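Local coordinates for protein oxidoreductase, FMN-binding (Shewanella oneidensis, PDB 2GQ8) that binds FMN and probably acts as a flavin-dependent oxidoreductase on CH-CH groups, with NAD or NADP as the partner nucleotide, at residues A[66-71]-A[105-110]; A[97-102]-A[176-181]; A[186-191]-A[212-217]. One frame throughout, in Å; residues are numbered along the deposited sequence.

Contact 1. Residues A[66-71]-A[105-110]. With AC6 (p-hydroxyacetophenone), chain D.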
loop_
_atom_site.group_PDB
_atom_site.type_symbol
_atom_site.label_atom_id
_atom_site.label_comp_id
_atom_site.label_asym_id
_atom_site.label_seq_id
_atom_site.Cartn_x
_atom_site.Cartn_y
_atom_site.Cartn_z
ATOM N N LYS A 66 4.031 -13.069 1.731
ATOM C CA LYS A 66 2.648 -13.150 1.263
ATOM C C LYS A 66 1.639 -13.475 2.370
ATOM O O LYS A 66 1.894 -14.315 3.237
ATOM C CB LYS A 66 2.589 -14.209 0.157
ATOM C CG LYS A 66 1.230 -14.511 -0.430
ATOM C CD LYS A 66 1.413 -15.603 -1.479
ATOM C CE LYS A 66 0.114 -16.121 -2.052
ATOM N NZ LYS A 66 0.411 -17.258 -2.982
ATOM N N GLY A 67 0.484 -12.814 2.326
ATOM C CA GLY A 67 -0.534 -13.049 3.334
ATOM C C GLY A 67 -1.884 -13.524 2.822
ATOM O O GLY A 67 -2.675 -14.076 3.588
ATOM N N TYR A 68 -2.142 -13.331 1.530
ATOM C CA TYR A 68 -3.420 -13.709 0.935
ATOM C C TYR A 68 -3.225 -14.477 -0.357
ATOM O O TYR A 68 -2.256 -14.264 -1.082
ATOM C CB TYR A 68 -4.251 -12.453 0.651
ATOM C CG TYR A 68 -4.394 -11.556 1.858
ATOM C CD1 TYR A 68 -5.525 -11.617 2.673
ATOM C CD2 TYR A 68 -3.368 -10.690 2.214
ATOM C CE1 TYR A 68 -5.623 -10.836 3.821
ATOM C CE2 TYR A 68 -3.449 -9.910 3.355
ATOM C CZ TYR A 68 -4.568 -9.986 4.153
ATOM O OH TYR A 68 -4.609 -9.230 5.291
ATOM N N ALA A 69 -4.169 -15.360 -0.654
ATOM C CA ALA A 69 -4.085 -16.157 -1.860
ATOM C C ALA A 69 -4.091 -15.328 -3.138
ATOM O O ALA A 69 -4.754 -14.293 -3.230
ATOM C CB ALA A 69 -5.232 -17.151 -1.896
ATOM N N TRP A 70 -3.311 -15.788 -4.109
ATOM C CA TRP A 70 -3.254 -15.187 -5.438
ATOM C C TRP A 70 -2.799 -13.740 -5.597
ATOM O O TRP A 70 -3.148 -13.100 -6.585
ATOM C CB TRP A 70 -4.618 -15.364 -6.119
ATOM C CG TRP A 70 -5.233 -16.714 -5.850
ATOM C CD1 TRP A 70 -4.648 -17.940 -6.035
ATOM C CD2 TRP A 70 -6.542 -16.967 -5.329
ATOM N NE1 TRP A 70 -5.521 -18.942 -5.657
ATOM C CE2 TRP A 70 -6.685 -18.374 -5.222
ATOM C CE3 TRP A 70 -7.607 -16.145 -4.943
ATOM C CZ2 TRP A 70 -7.858 -18.971 -4.740
ATOM C CZ3 TRP A 70 -8.772 -16.743 -4.463
ATOM C CH2 TRP A 70 -8.883 -18.145 -4.367
ATOM N N THR A 71 -2.039 -13.215 -4.641
ATOM C CA THR A 71 -1.528 -11.859 -4.785
ATOM C C THR A 71 -0.246 -11.969 -5.614
ATOM O O THR A 71 0.497 -12.946 -5.508
ATOM C CB THR A 71 -1.245 -11.186 -3.411
ATOM O OG1 THR A 71 -0.260 -11.929 -2.673
ATOM C CG2 THR A 71 -2.542 -11.109 -2.587
ATOM N N GLY A 105 4.227 -9.919 7.371
ATOM C CA GLY A 105 4.622 -10.318 8.709
ATOM C C GLY A 105 3.686 -11.386 9.254
ATOM O O GLY A 105 3.436 -12.397 8.594
ATOM N N ARG A 106 3.141 -11.147 10.443
ATOM C CA ARG A 106 2.258 -12.107 11.098
ATOM C C ARG A 106 0.857 -12.232 10.517
ATOM O O ARG A 106 0.103 -13.121 10.907
ATOM C CB ARG A 106 2.135 -11.763 12.583
ATOM C CG ARG A 106 1.334 -10.501 12.833
ATOM C CD ARG A 106 1.247 -10.177 14.316
ATOM N NE ARG A 106 0.472 -8.964 14.538
ATOM C CZ ARG A 106 0.270 -8.408 15.728
ATOM N NH1 ARG A 106 0.792 -8.959 16.816
ATOM N NH2 ARG A 106 -0.452 -7.300 15.824
ATOM N N VAL A 107 0.489 -11.344 9.598
ATOM C CA VAL A 107 -0.846 -11.418 9.026
ATOM C C VAL A 107 -0.866 -12.339 7.810
ATOM O O VAL A 107 -0.909 -11.891 6.660
ATOM C CB VAL A 107 -1.369 -10.024 8.634
ATOM C CG1 VAL A 107 -2.858 -10.112 8.240
ATOM C CG2 VAL A 107 -1.195 -9.067 9.808
ATOM N N THR A 108 -0.831 -13.636 8.089
ATOM C CA THR A 108 -0.851 -14.649 7.045
ATOM C C THR A 108 -1.141 -16.009 7.673
ATOM O O THR A 108 -1.362 -16.115 8.883
ATOM C CB THR A 108 0.500 -14.697 6.275
ATOM O OG1 THR A 108 0.388 -15.591 5.158
ATOM C CG2 THR A 108 1.628 -15.162 7.177
ATOM N N HIS A 109 -1.152 -17.036 6.835
ATOM C CA HIS A 109 -1.412 -18.405 7.263
ATOM C C HIS A 109 -0.337 -19.262 6.609
ATOM O O HIS A 109 0.115 -18.966 5.503
ATOM C CB HIS A 109 -2.795 -18.851 6.780
ATOM C CG HIS A 109 -3.128 -20.269 7.123
ATOM N ND1 HIS A 109 -3.919 -20.612 8.199
ATOM C CD2 HIS A 109 -2.740 -21.435 6.556
ATOM C CE1 HIS A 109 -4.002 -21.929 8.279
ATOM N NE2 HIS A 109 -3.294 -22.452 7.295
ATOM N N PRO A 110 0.093 -20.336 7.278
ATOM C CA PRO A 110 1.129 -21.180 6.676
ATOM C C PRO A 110 0.822 -21.608 5.233
ATOM O O PRO A 110 1.737 -21.763 4.421
ATOM C CB PRO A 110 1.205 -22.359 7.642
ATOM C CG PRO A 110 0.926 -21.700 8.966
ATOM C CD PRO A 110 -0.233 -20.784 8.645
HETATM C C1 AC6 D . -3.934 -3.822 3.057
HETATM C C2 AC6 D . -5.415 -3.511 3.411
HETATM C C3 AC6 D . -6.282 -4.489 2.913
HETATM C C4 AC6 D . -5.909 -5.679 2.251
HETATM C C5 AC6 D . -4.545 -5.839 1.945
HETATM C C6 AC6 D . -3.535 -4.939 2.310
HETATM O O1 AC6 D . -3.167 -2.794 3.456
HETATM O O2 AC6 D . -8.063 -6.574 2.233
HETATM C C7 AC6 D . -6.711 -6.808 1.887
HETATM C C8 AC6 D . -6.534 -8.200 1.281
#

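Contact 2. Residues A[97-102]-A[176-181]. With FMN (flavin mononucleotide), chain E; AC6 (p-hydroxyacetophenone), chain D.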
loop_
_atom_site.group_PDB
_atom_site.type_symbol
_atom_site.label_atom_id
_atom_site.label_comp_id
_atom_site.label_asym_id
_atom_site.label_seq_id
_atom_site.Cartn_x
_atom_site.Cartn_y
_atom_site.Cartn_z
ATOM N N ILE A 97 3.100 4.966 -12.209
ATOM C CA ILE A 97 2.686 3.847 -11.374
ATOM C C ILE A 97 3.819 3.396 -10.453
ATOM O O ILE A 97 4.957 3.221 -10.886
ATOM C CB ILE A 97 2.163 2.657 -12.245
ATOM C CG1 ILE A 97 1.735 1.496 -11.347
ATOM C CG2 ILE A 97 3.223 2.224 -13.250
ATOM C CD1 ILE A 97 0.899 0.443 -12.060
ATOM N N PHE A 98 3.501 3.251 -9.168
ATOM C CA PHE A 98 4.466 2.814 -8.160
ATOM C C PHE A 98 4.072 1.424 -7.684
ATOM O O PHE A 98 2.885 1.117 -7.568
ATOM C CB PHE A 98 4.449 3.761 -6.951
ATOM C CG PHE A 98 5.359 4.958 -7.082
ATOM C CD1 PHE A 98 5.488 5.637 -8.290
ATOM C CD2 PHE A 98 6.063 5.425 -5.972
ATOM C CE1 PHE A 98 6.313 6.772 -8.392
ATOM C CE2 PHE A 98 6.884 6.552 -6.063
ATOM C CZ PHE A 98 7.009 7.225 -7.275
ATOM N N ALA A 99 5.059 0.583 -7.402
ATOM C CA ALA A 99 4.777 -0.763 -6.907
ATOM C C ALA A 99 4.763 -0.752 -5.382
ATOM O O ALA A 99 5.705 -0.257 -4.767
ATOM C CB ALA A 99 5.848 -1.735 -7.404
ATOM N N GLN A 100 3.712 -1.289 -4.762
ATOM C CA GLN A 100 3.696 -1.309 -3.298
ATOM C C GLN A 100 4.384 -2.576 -2.815
ATOM O O GLN A 100 3.827 -3.674 -2.905
ATOM C CB GLN A 100 2.274 -1.268 -2.718
ATOM C CG GLN A 100 2.323 -1.191 -1.180
ATOM C CD GLN A 100 0.973 -1.290 -0.506
ATOM O OE1 GLN A 100 0.273 -2.299 -0.629
ATOM N NE2 GLN A 100 0.605 -0.242 0.229
ATOM N N LEU A 101 5.600 -2.414 -2.298
ATOM C CA LEU A 101 6.384 -3.548 -1.796
ATOM C C LEU A 101 5.788 -4.007 -0.481
ATOM O O LEU A 101 5.705 -3.249 0.486
ATOM C CB LEU A 101 7.839 -3.133 -1.623
ATOM C CG LEU A 101 8.451 -2.571 -2.911
ATOM C CD1 LEU A 101 9.939 -2.339 -2.696
ATOM C CD2 LEU A 101 8.214 -3.531 -4.077
ATOM N N TRP A 102 5.424 -5.280 -0.444
ATOM C CA TRP A 102 4.712 -5.846 0.688
ATOM C C TRP A 102 5.326 -7.004 1.459
ATOM O O TRP A 102 5.854 -7.945 0.869
ATOM C CB TRP A 102 3.360 -6.305 0.141
ATOM C CG TRP A 102 2.223 -6.466 1.095
ATOM C CD1 TRP A 102 2.112 -5.970 2.369
ATOM C CD2 TRP A 102 0.962 -7.068 0.785
ATOM N NE1 TRP A 102 0.850 -6.223 2.863
ATOM C CE2 TRP A 102 0.125 -6.896 1.909
ATOM C CE3 TRP A 102 0.455 -7.734 -0.342
ATOM C CZ2 TRP A 102 -1.198 -7.359 1.939
ATOM C CZ3 TRP A 102 -0.857 -8.195 -0.317
ATOM C CH2 TRP A 102 -1.673 -8.005 0.820
ATOM N N ASP A 176 7.606 3.394 -11.926
ATOM C CA ASP A 176 8.209 4.711 -11.772
ATOM C C ASP A 176 8.790 4.896 -10.380
ATOM O O ASP A 176 9.578 5.813 -10.137
ATOM C CB ASP A 176 7.161 5.778 -12.045
ATOM C CG ASP A 176 6.658 5.715 -13.463
ATOM O OD1 ASP A 176 7.471 5.973 -14.382
ATOM O OD2 ASP A 176 5.473 5.388 -13.665
ATOM N N GLY A 177 8.395 4.020 -9.469
ATOM C CA GLY A 177 8.892 4.094 -8.108
ATOM C C GLY A 177 8.253 2.991 -7.298
ATOM O O GLY A 177 7.546 2.143 -7.854
ATOM N N ILE A 178 8.503 2.989 -5.993
ATOM C CA ILE A 178 7.894 1.989 -5.119
ATOM C C ILE A 178 7.288 2.651 -3.897
ATOM O O ILE A 178 7.692 3.745 -3.512
ATOM C CB ILE A 178 8.917 0.914 -4.628
ATOM C CG1 ILE A 178 10.026 1.546 -3.770
ATOM C CG2 ILE A 178 9.513 0.197 -5.832
ATOM C CD1 ILE A 178 9.716 1.620 -2.257
ATOM N N GLU A 179 6.289 1.993 -3.316
ATOM C CA GLU A 179 5.678 2.476 -2.087
ATOM C C GLU A 179 5.913 1.397 -1.043
ATOM O O GLU A 179 5.534 0.238 -1.235
ATOM C CB GLU A 179 4.171 2.697 -2.229
ATOM C CG GLU A 179 3.548 3.205 -0.920
ATOM C CD GLU A 179 2.051 3.365 -1.003
ATOM O OE1 GLU A 179 1.336 2.456 -0.534
ATOM O OE2 GLU A 179 1.598 4.396 -1.541
ATOM N N LEU A 180 6.556 1.761 0.056
ATOM C CA LEU A 180 6.791 0.784 1.104
ATOM C C LEU A 180 5.533 0.647 1.948
ATOM O O LEU A 180 5.076 1.627 2.542
ATOM C CB LEU A 180 7.959 1.227 1.988
ATOM C CG LEU A 180 8.181 0.370 3.238
ATOM C CD1 LEU A 180 8.559 -1.048 2.835
ATOM C CD2 LEU A 180 9.288 1.009 4.085
ATOM N N HIS A 181 4.960 -0.554 1.991
ATOM C CA HIS A 181 3.773 -0.749 2.814
ATOM C C HIS A 181 4.234 -0.900 4.262
ATOM O O HIS A 181 4.731 -1.958 4.655
ATOM C CB HIS A 181 3.016 -2.014 2.404
ATOM C CG HIS A 181 1.611 -2.063 2.916
ATOM N ND1 HIS A 181 1.168 -1.260 3.945
ATOM C CD2 HIS A 181 0.544 -2.797 2.523
ATOM C CE1 HIS A 181 -0.115 -1.497 4.162
ATOM N NE2 HIS A 181 -0.518 -2.424 3.313
HETATM N N1 FMN E . -4.108 -0.858 1.196
HETATM C C2 FMN E . -2.727 -1.083 0.988
HETATM O O2 FMN E . -1.888 -0.386 1.461
HETATM N N3 FMN E . -2.370 -2.250 0.252
HETATM C C4 FMN E . -3.216 -2.942 -0.537
HETATM O O4 FMN E . -2.889 -4.175 -1.090
HETATM C C4A FMN E . -4.712 -2.859 -0.211
HETATM N N5 FMN E . -5.644 -3.779 -0.594
HETATM C C5A FMN E . -6.950 -3.380 -0.551
HETATM C C6 FMN E . -7.928 -4.355 -1.203
HETATM C C7 FMN E . -9.309 -3.930 -1.246
HETATM C C7M FMN E . -10.235 -4.710 -2.162
HETATM C C8 FMN E . -9.763 -2.633 -0.833
HETATM C C8M FMN E . -11.162 -1.965 -0.774
HETATM C C9 FMN E . -8.879 -1.797 -0.082
HETATM C C9A FMN E . -7.407 -2.154 0.123
HETATM N N10 FMN E . -6.356 -1.324 0.663
HETATM C C10 FMN E . -5.007 -1.600 0.563
HETATM C "C1'" FMN E . -6.714 -0.070 1.355
HETATM C "C2'" FMN E . -6.906 1.020 0.300
HETATM O "O2'" FMN E . -5.686 1.386 -0.336
HETATM C "C3'" FMN E . -7.548 2.273 0.920
HETATM O "O3'" FMN E . -6.637 2.879 1.873
HETATM C "C4'" FMN E . -8.898 2.068 1.572
HETATM O "O4'" FMN E . -9.772 1.301 0.704
HETATM C "C5'" FMN E . -9.597 3.317 2.057
HETATM O "O5'" FMN E . -9.957 4.165 0.952
HETATM P P FMN E . -11.444 4.179 0.358
HETATM O O1P FMN E . -11.698 2.862 -0.298
HETATM O O2P FMN E . -12.394 4.491 1.477
HETATM O O3P FMN E . -11.389 5.357 -0.662
HETATM C C1 AC6 D . -3.934 -3.822 3.057
HETATM C C2 AC6 D . -5.415 -3.511 3.411
HETATM C C3 AC6 D . -6.282 -4.489 2.913
HETATM C C4 AC6 D . -5.909 -5.679 2.251
HETATM C C5 AC6 D . -4.545 -5.839 1.945
HETATM C C6 AC6 D . -3.535 -4.939 2.310
HETATM O O1 AC6 D . -3.167 -2.794 3.456
HETATM O O2 AC6 D . -8.063 -6.574 2.233
HETATM C C7 AC6 D . -6.711 -6.808 1.887
HETATM C C8 AC6 D . -6.534 -8.200 1.281
HETATM O O HOH W 1 5.809 -3.889 3.151
#

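Contact 3. Residues A[186-191]-A[212-217]. With AC6 (p-hydroxyacetophenone), chain D.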
loop_
_atom_site.group_PDB
_atom_site.type_symbol
_atom_site.label_atom_id
_atom_site.label_comp_id
_atom_site.label_asym_id
_atom_site.label_seq_id
_atom_site.Cartn_x
_atom_site.Cartn_y
_atom_site.Cartn_z
ATOM N N TYR A 186 0.758 -4.593 8.880
ATOM C CA TYR A 186 1.672 -5.567 8.318
ATOM C C TYR A 186 3.053 -5.558 8.973
ATOM O O TYR A 186 3.217 -4.942 10.026
ATOM C CB TYR A 186 1.684 -5.433 6.797
ATOM C CG TYR A 186 0.315 -5.799 6.259
ATOM C CD1 TYR A 186 -0.518 -4.836 5.689
ATOM C CD2 TYR A 186 -0.187 -7.096 6.405
ATOM C CE1 TYR A 186 -1.812 -5.152 5.290
ATOM C CE2 TYR A 186 -1.483 -7.422 6.005
ATOM C CZ TYR A 186 -2.295 -6.440 5.448
ATOM O OH TYR A 186 -3.594 -6.743 5.082
ATOM N N LEU A 187 4.036 -6.241 8.389
ATOM C CA LEU A 187 5.343 -6.364 9.049
ATOM C C LEU A 187 5.977 -5.132 9.677
ATOM O O LEU A 187 6.257 -5.130 10.876
ATOM C CB LEU A 187 6.375 -7.026 8.125
ATOM C CG LEU A 187 7.709 -7.303 8.847
ATOM C CD1 LEU A 187 7.467 -8.196 10.063
ATOM C CD2 LEU A 187 8.699 -7.953 7.893
ATOM N N ILE A 188 6.228 -4.091 8.894
ATOM C CA ILE A 188 6.874 -2.925 9.483
ATOM C C ILE A 188 5.999 -2.297 10.571
ATOM O O ILE A 188 6.506 -1.849 11.605
ATOM C CB ILE A 188 7.260 -1.903 8.390
ATOM C CG1 ILE A 188 8.233 -2.576 7.410
ATOM C CG2 ILE A 188 7.936 -0.676 9.013
ATOM C CD1 ILE A 188 8.675 -1.705 6.256
ATOM N N ASN A 189 4.685 -2.298 10.351
ATOM C CA ASN A 189 3.734 -1.740 11.312
ATOM C C ASN A 189 3.814 -2.542 12.616
ATOM O O ASN A 189 3.600 -2.009 13.703
ATOM C CB ASN A 189 2.321 -1.817 10.727
ATOM C CG ASN A 189 1.349 -0.843 11.374
ATOM O OD1 ASN A 189 1.536 -0.387 12.510
ATOM N ND2 ASN A 189 0.288 -0.536 10.653
ATOM N N GLN A 190 4.129 -3.831 12.501
ATOM C CA GLN A 190 4.256 -4.694 13.673
ATOM C C GLN A 190 5.456 -4.311 14.544
ATOM O O GLN A 190 5.550 -4.728 15.700
ATOM C CB GLN A 190 4.350 -6.155 13.230
ATOM C CG GLN A 190 3.010 -6.710 12.750
ATOM C CD GLN A 190 3.172 -7.828 11.740
ATOM O OE1 GLN A 190 4.049 -8.685 11.878
ATOM N NE2 GLN A 190 2.317 -7.830 10.717
ATOM N N PHE A 191 6.375 -3.530 13.979
ATOM C CA PHE A 191 7.547 -3.054 14.712
ATOM C C PHE A 191 7.250 -1.658 15.262
ATOM O O PHE A 191 7.595 -1.334 16.394
ATOM C CB PHE A 191 8.780 -2.960 13.800
ATOM C CG PHE A 191 9.525 -4.255 13.632
ATOM C CD1 PHE A 191 9.074 -5.225 12.750
ATOM C CD2 PHE A 191 10.683 -4.502 14.371
ATOM C CE1 PHE A 191 9.766 -6.429 12.602
ATOM C CE2 PHE A 191 11.380 -5.703 14.230
ATOM C CZ PHE A 191 10.921 -6.665 13.345
ATOM N N ARG A 212 13.344 1.843 14.214
ATOM C CA ARG A 212 14.597 1.387 13.614
ATOM C C ARG A 212 14.446 0.542 12.352
ATOM O O ARG A 212 15.129 0.784 11.358
ATOM C CB ARG A 212 15.432 0.615 14.638
ATOM C CG ARG A 212 16.858 0.329 14.165
ATOM C CD ARG A 212 17.656 -0.368 15.258
ATOM N NE ARG A 212 17.634 0.394 16.504
ATOM C CZ ARG A 212 18.329 1.506 16.713
ATOM N NH1 ARG A 212 19.116 1.992 15.760
ATOM N NH2 ARG A 212 18.222 2.145 17.871
ATOM N N PHE A 213 13.554 -0.443 12.382
ATOM C CA PHE A 213 13.355 -1.291 11.216
ATOM C C PHE A 213 12.871 -0.442 10.032
ATOM O O PHE A 213 13.372 -0.583 8.916
ATOM C CB PHE A 213 12.362 -2.410 11.540
ATOM C CG PHE A 213 12.280 -3.483 10.483
ATOM C CD1 PHE A 213 13.427 -4.135 10.041
ATOM C CD2 PHE A 213 11.055 -3.858 9.954
ATOM C CE1 PHE A 213 13.353 -5.152 9.079
ATOM C CE2 PHE A 213 10.966 -4.876 8.990
ATOM C CZ PHE A 213 12.121 -5.522 8.556
ATOM N N LEU A 214 11.911 0.446 10.271
ATOM C CA LEU A 214 11.424 1.315 9.202
ATOM C C LEU A 214 12.602 2.116 8.656
ATOM O O LEU A 214 12.789 2.235 7.447
ATOM C CB LEU A 214 10.366 2.283 9.745
ATOM C CG LEU A 214 9.915 3.407 8.803
ATOM C CD1 LEU A 214 9.128 2.826 7.623
ATOM C CD2 LEU A 214 9.051 4.384 9.584
ATOM N N ASP A 215 13.400 2.666 9.566
ATOM C CA ASP A 215 14.552 3.462 9.184
ATOM C C ASP A 215 15.517 2.685 8.295
ATOM O O ASP A 215 15.933 3.168 7.244
ATOM C CB ASP A 215 15.291 3.941 10.439
ATOM C CG ASP A 215 16.471 4.836 10.115
ATOM O OD1 ASP A 215 16.280 5.847 9.421
ATOM O OD2 ASP A 215 17.597 4.532 10.561
ATOM N N GLU A 216 15.864 1.475 8.713
ATOM C CA GLU A 216 16.807 0.671 7.946
ATOM C C GLU A 216 16.261 0.190 6.610
ATOM O O GLU A 216 16.997 0.143 5.624
ATOM C CB GLU A 216 17.295 -0.499 8.798
ATOM C CG GLU A 216 18.081 -0.015 10.017
ATOM C CD GLU A 216 18.472 -1.117 10.983
ATOM O OE1 GLU A 216 19.255 -0.819 11.919
ATOM O OE2 GLU A 216 18.003 -2.263 10.829
ATOM N N VAL A 217 14.979 -0.161 6.565
ATOM C CA VAL A 217 14.390 -0.604 5.300
ATOM C C VAL A 217 14.359 0.570 4.318
ATOM O O VAL A 217 14.730 0.437 3.153
ATOM C CB VAL A 217 12.952 -1.138 5.494
ATOM C CG1 VAL A 217 12.298 -1.376 4.130
ATOM C CG2 VAL A 217 12.981 -2.444 6.288
HETATM C C1 AC6 D . -3.934 -3.822 3.057
HETATM C C2 AC6 D . -5.415 -3.511 3.411
HETATM C C3 AC6 D . -6.282 -4.489 2.913
HETATM C C4 AC6 D . -5.909 -5.679 2.251
HETATM C C5 AC6 D . -4.545 -5.839 1.945
HETATM C C6 AC6 D . -3.535 -4.939 2.310
HETATM O O1 AC6 D . -3.167 -2.794 3.456
HETATM O O2 AC6 D . -8.063 -6.574 2.233
HETATM C C7 AC6 D . -6.711 -6.808 1.887
HETATM C C8 AC6 D . -6.534 -8.200 1.281
#

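Contact 1. Residues A[66-71]-A[105-110]
Thr-108 and Lys-66 carry the polar half of this loop-to-loop contact. The hydroxyl OG1 of Thr-108, set anti to the backbone N (chi1 -173°), donates to the backbone O of Lys-66 at 2.8 Å, lying in the carbonyl plane on a lone pair. The same OG1 rests 3.3 Å from Gly-67 CA, where a side chain on the glycine would run into Val-107 O. Further along, the side chains of Tyr-68 and Val-107 slant across one another, and the methyl CG1 of Val-107 reaches the phenol OH of Tyr-68 at 3.5 Å. That hydroxyl is hydrogen-bonded to the OH of Tyr-186. One face of the Tyr-68 ring carries the ligand p-hydroxyacetophenone, whose methyl C8 sits 3.7 Å above the plane, over the ring centre. A leucine in place of Tyr-68 would probably deprive the ligand methyl of its aromatic platform and leave the hydroxyl of Tyr-186 without this partner. One directed hydrogen bond thus sets the loops against each other, the buried Val-107 O meets just a weak CA-H...O contact from Gly-67, and the tyrosine offers the ligand an apolar face while Tyr-186 engages its hydroxyl.

Contact 2. Residues A[97-102]-A[176-181]
Extended torsions bring Gln-100 and Glu-179 together: both chains leave with CG anti to the backbone N (chi1 -176° and 180°) and stay stretched beyond it, reaching the same side of two adjacent parallel strands. There NE2 of Gln-100 donates to OE1 of Glu-179 at 2.9 Å, a bent bond between planes turned 58° apart, and sends a much straighter one to FMN O2 at 2.8 Å. OE1 of the same amide accepts from FMN N3, so the two ends of the amide read the donor and acceptor of the flavin pyrimidine edge. The other carboxylate oxygen of Glu-179, OE2, is held by Tyr-266 and His-268. His-181 lies nearly flat against the Gln-100 amide, with NE2 of the glutamine 3.3 Å above the rim of its ring, and its own NE2 shares a hydrogen bond of 2.7 Å with the ligand phenol O1. Trp-102 runs alongside, its ring nearly parallel to that of His-181 but slid away, and CZ2 approaches ligand C6 at 3.4 Å. At the other end of the paired segments, Gly-177 CA sits squarely over the Phe-98 ring, 3.5 Å from its centroid, and Asp-176 OD2, also hydrogen-bonded to His-91, accepts from Ile-97 N. On the reverse face, Leu-101 packs crosswise on Ile-178. Backbone bonds such as Glu-179 N to Ala-99 O (2.7 Å) complete the ladder. Strands 96-102 and 177-181 are neighbours in an eight-stranded TIM barrel, whose C-terminal strand ends here form the flavin and ligand site, as in Old Yellow Enzyme relatives.

Contact 3. Residues A[186-191]-A[212-217]
Phe-213 meets three residues of the opposing short helix: Leu-187, Ile-188 and Phe-191. With CG anti to the backbone N (chi1 -169°), its CB points toward residues 187-191 and its ring stacks face to face on Phe-191, the centroids 4.5 Å apart and the planes inclined by 30°. The overlap is uneven: CD2 of Phe-213 lies over the rim of the Phe-191 ring, 3.7 Å from CD1, and the methylene CB of Phe-213 adds a CH-pi contact to the same face. Its CE2 corner touches CG1 of Ile-188 at 3.9 Å and CD2 of Leu-187 at 4.0 Å, both side chains crossing the phenylalanine at about a right angle. Leu-214, next in sequence, offers CB and CD1 to the CG2 methyl of Ile-188, the CB lying 3.9 Å away. One turn on from Phe-213, Val-217 sets CG2 over the centre of the Phe-213 ring while CG1 faces the CD1 methyl of Ile-188 at 4.2 Å. The interface is wholly apolar, without a hydrogen bond between the helices. The two segments run at 138° to each other. Helix 212-225, between barrel strands 177-181 and 230-234, packs on the outside of the TIM barrel, with short helix 187-192 from the loop after strand 177-181 against it. Leu-180 of that strand touches Ile-188, Leu-214 and Val-217, while helix 153-172 flanks the cluster, Tyr-163 packing on Ile-188 and Val-217 and Ile-156 and Val-159 on Phe-213.

How the contacts relate
From the N terminus, residues 66-71 follow the barrel strand 53-60, and contact 1 joins that loop to 105-110, the loop after strand 96-102. Contact 2 opens at 97-102, before contact 1 has closed, so the two cross; it pairs strand 96-102 with strand 177-181. Contact 3 comes afterwards in series, closing the excursion between helix 187-192 and helix 212-225 on the outer side of the strand barrel. Side chains bridge the three: Tyr-68 packs on Trp-102, and Leu-180 on Ile-188. Arg-106 N is probably hydrogen-bonded to Gln-190. Tyr-68, Trp-102, His-181 and Tyr-186 meet at the bound p-hydroxyacetophenone, while the helix packing of contact 3 lies behind strand 177-181.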